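Local structure of beta-N-acetylhexosaminidase (Bacteroides fragilis, 4PYS) at residues A[407-412]-A[468-473]. The protein probably hydrolyses terminal, non-reducing N-acetylhexosamine residues from glycans, as a glycoside hydrolase of family 20. Residues are numbered along the deposited sequence; the frame is centred on the assembly and turned at random.
Sequences FDLEDV and ENFDEF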
loop_
_atom_site.group_PDB
_atom_site.type_symbol
_atom_site.label_atom_id
_atom_site.label_comp_id
_atom_site.label_asym_id
_atom_site.label_seq_id
_atom_site.Cartn_x
_atom_site.Cartn_y
_atom_site.Cartn_z
ATOM N N PHE A 407 -3.463 17.084 10.377
ATOM C CA PHE A 407 -4.708 17.276 9.622
ATOM C C PHE A 407 -5.805 16.333 10.107
ATOM O O PHE A 407 -5.518 15.328 10.763
ATOM C CB PHE A 407 -4.497 17.130 8.098
ATOM C CG PHE A 407 -4.087 15.747 7.644
ATOM C CD1 PHE A 407 -5.046 14.796 7.307
ATOM C CD2 PHE A 407 -2.747 15.416 7.504
ATOM C CE1 PHE A 407 -4.681 13.535 6.870
ATOM C CE2 PHE A 407 -2.376 14.146 7.061
ATOM C CZ PHE A 407 -3.335 13.214 6.745
ATOM N N ASP A 408 -7.060 16.641 9.783
ATOM C CA ASP A 408 -8.139 15.773 10.232
ATOM C C ASP A 408 -8.992 15.225 9.093
ATOM O O ASP A 408 -8.632 15.336 7.916
ATOM C CB ASP A 408 -8.990 16.477 11.327
ATOM C CG ASP A 408 -9.871 17.594 10.783
ATOM O OD1 ASP A 408 -9.915 17.815 9.553
ATOM O OD2 ASP A 408 -10.548 18.257 11.603
ATOM N N LEU A 409 -10.122 14.624 9.440
ATOM C CA LEU A 409 -10.944 13.940 8.445
ATOM C C LEU A 409 -11.541 14.909 7.420
ATOM O O LEU A 409 -11.684 14.559 6.233
ATOM C CB LEU A 409 -12.050 13.126 9.132
ATOM C CG LEU A 409 -12.821 12.140 8.247
ATOM C CD1 LEU A 409 -11.921 10.987 7.780
ATOM C CD2 LEU A 409 -14.024 11.591 9.007
ATOM N N GLU A 410 -11.880 16.120 7.863
ATOM C CA GLU A 410 -12.349 17.153 6.938
ATOM C C GLU A 410 -11.270 17.556 5.946
ATOM O O GLU A 410 -11.558 17.751 4.767
ATOM C CB GLU A 410 -12.859 18.403 7.685
ATOM C CG GLU A 410 -14.333 18.358 8.036
ATOM C CD GLU A 410 -14.874 19.689 8.561
ATOM O OE1 GLU A 410 -15.723 19.654 9.467
ATOM O OE2 GLU A 410 -14.459 20.758 8.064
ATOM N N ASP A 411 -10.026 17.695 6.410
ATOM C CA ASP A 411 -8.952 18.081 5.502
ATOM C C ASP A 411 -8.769 17.025 4.420
ATOM O O ASP A 411 -8.683 17.352 3.231
ATOM C CB ASP A 411 -7.622 18.288 6.257
ATOM C CG ASP A 411 -7.680 19.433 7.244
ATOM O OD1 ASP A 411 -8.209 20.518 6.894
ATOM O OD2 ASP A 411 -7.182 19.253 8.381
ATOM N N VAL A 412 -8.708 15.757 4.812
ATOM C CA VAL A 412 -8.449 14.731 3.804
ATOM C C VAL A 412 -9.641 14.623 2.851
ATOM O O VAL A 412 -9.465 14.546 1.637
ATOM C CB VAL A 412 -8.028 13.360 4.406
ATOM C CG1 VAL A 412 -8.986 12.902 5.468
ATOM C CG2 VAL A 412 -7.898 12.306 3.303
ATOM N N GLU A 468 -20.983 13.416 -3.014
ATOM C CA GLU A 468 -21.121 12.884 -1.667
ATOM C C GLU A 468 -20.472 13.890 -0.727
ATOM O O GLU A 468 -19.244 14.018 -0.705
ATOM C CB GLU A 468 -20.414 11.533 -1.544
ATOM C CG GLU A 468 -20.573 10.919 -0.145
ATOM C CD GLU A 468 -19.749 9.660 0.030
ATOM O OE1 GLU A 468 -18.922 9.360 -0.863
ATOM O OE2 GLU A 468 -19.908 8.983 1.065
ATOM N N ASN A 469 -21.272 14.613 0.048
ATOM C CA ASN A 469 -20.686 15.660 0.882
ATOM C C ASN A 469 -20.121 15.084 2.178
ATOM O O ASN A 469 -20.273 13.883 2.451
ATOM C CB ASN A 469 -21.665 16.826 1.125
ATOM C CG ASN A 469 -22.946 16.389 1.815
ATOM O OD1 ASN A 469 -22.928 15.518 2.680
ATOM N ND2 ASN A 469 -24.065 16.988 1.429
ATOM N N PHE A 470 -19.423 15.918 2.938
ATOM C CA PHE A 470 -18.715 15.421 4.105
ATOM C C PHE A 470 -19.704 14.919 5.138
ATOM O O PHE A 470 -19.430 13.946 5.845
ATOM C CB PHE A 470 -17.844 16.508 4.745
ATOM C CG PHE A 470 -17.157 16.037 6.000
ATOM C CD1 PHE A 470 -16.003 15.267 5.919
ATOM C CD2 PHE A 470 -17.706 16.299 7.247
ATOM C CE1 PHE A 470 -15.374 14.803 7.082
ATOM C CE2 PHE A 470 -17.096 15.846 8.408
ATOM C CZ PHE A 470 -15.926 15.092 8.321
ATOM N N ASP A 471 -20.839 15.602 5.257
ATOM C CA ASP A 471 -21.805 15.224 6.278
ATOM C C ASP A 471 -22.309 13.812 5.994
ATOM O O ASP A 471 -22.440 13.000 6.911
ATOM C CB ASP A 471 -22.980 16.199 6.331
ATOM C CG ASP A 471 -22.568 17.591 6.750
ATOM O OD1 ASP A 471 -21.634 17.736 7.568
ATOM O OD2 ASP A 471 -23.194 18.550 6.255
ATOM N N GLU A 472 -22.577 13.507 4.724
ATOM C CA GLU A 472 -23.023 12.159 4.379
ATOM C C GLU A 472 -21.931 11.119 4.598
ATOM O O GLU A 472 -22.186 10.038 5.150
ATOM C CB GLU A 472 -23.508 12.082 2.927
ATOM C CG GLU A 472 -23.908 10.665 2.537
ATOM C CD GLU A 472 -24.506 10.567 1.143
ATOM O OE1 GLU A 472 -24.321 11.515 0.350
ATOM O OE2 GLU A 472 -25.163 9.545 0.848
ATOM N N PHE A 473 -20.720 11.444 4.160
ATOM C CA PHE A 473 -19.595 10.539 4.318
ATOM C C PHE A 473 -19.289 10.275 5.794
ATOM O O PHE A 473 -19.103 9.130 6.200
ATOM C CB PHE A 473 -18.364 11.114 3.646
ATOM C CG PHE A 473 -17.123 10.366 3.992
ATOM C CD1 PHE A 473 -16.889 9.122 3.428
ATOM C CD2 PHE A 473 -16.218 10.888 4.905
ATOM C CE1 PHE A 473 -15.742 8.403 3.769
ATOM C CE2 PHE A 473 -15.076 10.181 5.241
ATOM C CZ PHE A 473 -14.852 8.941 4.674
#
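Phe470 reaches across to Leu409 and Glu410, its CG lying anti to the backbone N (chi1 177°), a torsion that carries the ring from the first turn of helix 470-486 to the first turn of helix 409-415. Followed outward, CB points at the other helix and the ring then meets two residues. One face of the ring, from CG through CD1 and CD2 to CE2, is covered by the CG methylene of Glu410, which lies over its centre. Phe470 CE1 lies 3.9 Å from Leu409 CG, and the carbonyl O of Leu409 approaches the ring obliquely on the same side chain's CE1. Phe470 CZ, at the tip, comes within 3.6 Å of Glu410 CG and is also touched by Leu409 CD2. The geometry fits a CH-pi contact: Glu410 CG stands 3.7 Å from the Phe470 ring centroid, 12° off the normal. Beyond CG the glutamate chain runs on extended, and its carboxylate plane is turned 63° from the ring.

Both helices start here, each with a side-chain N-cap: Asp408 OD1 accepts from Asp411 N, and Asp411 OD2 in turn accepts from Asp408 N (3.0 Å), the reciprocal pair that defines a capping box, whereas Asn469 OD1 caps through Glu472 N. Helix 409-415 belongs to the family 20 catalytic region, a TIM-barrel type; helix 453-462 backs the contact, its Ala456 touching both Leu409 and Phe473.

The other branch of Leu409, CD1, meets the edge of the Phe473 ring near its plane, 4.1 Å from Phe473 CE2, while Tyr413 stacks with that ring.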